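Local coordinates for cucumber basic protein (PDB 2CBP), which is a type 1 blue copper protein of the phytocyanin family that probably carries electrons, at residues N33-P36 with S37-N40. Numbering follows the deposited sequence.
Sequences NYNP and SMHN. Residue 37 of segment 37-40 comes from a tag, linker or insertion. With CU (copper (II) ion), chain B.
Asn35 opens a tight turn that Met38 closes. The amide N of Met38 donates to Asn35 O at 2.9 Å. Pro36 and Ser37 fill the two corner positions with the backbone angles of a type I beta turn. A second, weak bond runs from His39 N to the same Asn35 O. A CA-H...O contact joins Pro36 CA to His39 O at 3.4 Å.

The side chain of Asn35 adds an Asx turn. Its CG lies opposite the backbone N (chi1 -178°), which carries the amide forward over the corner. There OD1 accepts from Ser37 N at 2.9 Å, with the donor tilted 32° from the plane of that carbonyl. Ser37, a residue inserted into the natural sequence, has two conformers. In the one described, OG donates to Asn35 OD1 from the same face as the N-H, and a water links OG to Asn35 ND2. Both links are less certain than the Ser37 N bond. With an alanine here in place of Asn35, Ser37 N is likely to lose its side-chain acceptor, though the backbone turn bond would remain.

Tyr34 packs against His39. Its CE2 comes within 3.2 Å of His39 O, and its CD2 meets His39 CB at 3.8 Å. The Tyr34 hydroxyl is hydrogen-bonded to Asp66.

Beyond the turn, His39 ND1 binds copper at 1.9 Å. Cys79, His84 and Met89 complete the type 1 site. Asn40 ND2 bonds to Asn80 OD1, next to Cys79 in sequence. The turn sits in the loop that links strand 29-33 of one sheet to strand 41-44 of the other.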
# COMPACT_ATOMS: atom_id res chain seq x y z
N ASN A 33 6.27 0.54 -6.94
CA ASN A 33 6.80 -0.02 -8.18
C ASN A 33 6.39 -1.49 -8.33
O ASN A 33 6.73 -2.29 -7.42
CB ASN A 33 8.32 0.04 -8.24
CG ASN A 33 8.92 1.43 -8.31
OD1 ASN A 33 8.47 2.28 -9.10
ND2 ASN A 33 9.94 1.62 -7.51
N TYR A 34 5.79 -1.79 -9.47
CA TYR A 34 5.38 -3.18 -9.76
C TYR A 34 4.92 -3.35 -11.19
O TYR A 34 4.72 -2.36 -11.94
CB TYR A 34 4.18 -3.54 -8.78
CG TYR A 34 3.07 -2.57 -9.02
CD1 TYR A 34 3.06 -1.30 -8.42
CD2 TYR A 34 2.00 -2.88 -9.89
CE1 TYR A 34 2.07 -0.39 -8.67
CE2 TYR A 34 1.01 -1.97 -10.14
CZ TYR A 34 1.02 -0.71 -9.53
OH TYR A 34 -0.00 0.14 -9.85
N ASN A 35 4.71 -4.61 -11.54
CA ASN A 35 4.18 -5.02 -12.86
C ASN A 35 2.66 -5.01 -12.78
O ASN A 35 2.14 -5.94 -12.16
CB ASN A 35 4.68 -6.44 -13.15
CG ASN A 35 4.23 -6.90 -14.54
OD1 ASN A 35 3.25 -6.40 -15.10
ND2 ASN A 35 4.97 -7.85 -15.09
N PRO A 36 2.00 -4.06 -13.39
CA PRO A 36 0.55 -3.93 -13.35
C PRO A 36 -0.25 -5.05 -13.93
O PRO A 36 -1.50 -5.06 -13.69
CB PRO A 36 0.23 -2.56 -13.99
CG PRO A 36 1.43 -2.31 -14.88
CD PRO A 36 2.60 -2.92 -14.13
N SER A 37 0.39 -5.93 -14.66
CA SER A 37 -0.31 -7.10 -15.21
C SER A 37 -0.49 -8.14 -14.08
O SER A 37 -1.36 -9.02 -14.20
CB SER A 37 0.44 -7.71 -16.38
OG SER A 37 1.55 -8.47 -15.99
N MET A 38 0.29 -7.98 -13.01
CA MET A 38 0.28 -8.90 -11.90
C MET A 38 -0.08 -8.37 -10.53
O MET A 38 -0.25 -9.18 -9.60
CB MET A 38 1.76 -9.46 -11.75
CG MET A 38 2.24 -9.99 -13.08
SD MET A 38 3.69 -11.03 -12.97
CE MET A 38 4.76 -9.99 -11.95
N HIS A 39 -0.13 -7.07 -10.39
CA HIS A 39 -0.41 -6.40 -9.11
C HIS A 39 -1.07 -5.03 -9.30
O HIS A 39 -1.05 -4.46 -10.38
CB HIS A 39 0.89 -6.21 -8.34
CG HIS A 39 1.72 -7.40 -7.98
ND1 HIS A 39 1.38 -8.29 -6.96
CD2 HIS A 39 2.91 -7.80 -8.54
CE1 HIS A 39 2.33 -9.18 -6.96
NE2 HIS A 39 3.27 -8.94 -7.88
N ASN A 40 -1.63 -4.52 -8.21
CA ASN A 40 -2.29 -3.23 -8.14
C ASN A 40 -2.07 -2.69 -6.70
O ASN A 40 -1.48 -3.35 -5.85
CB ASN A 40 -3.79 -3.21 -8.52
CG ASN A 40 -4.65 -4.11 -7.69
OD1 ASN A 40 -4.28 -4.47 -6.54
ND2 ASN A 40 -5.80 -4.54 -8.21
CU CU B . -0.20 -8.31 -5.86
O HOH W 1 4.01 -9.27 -17.72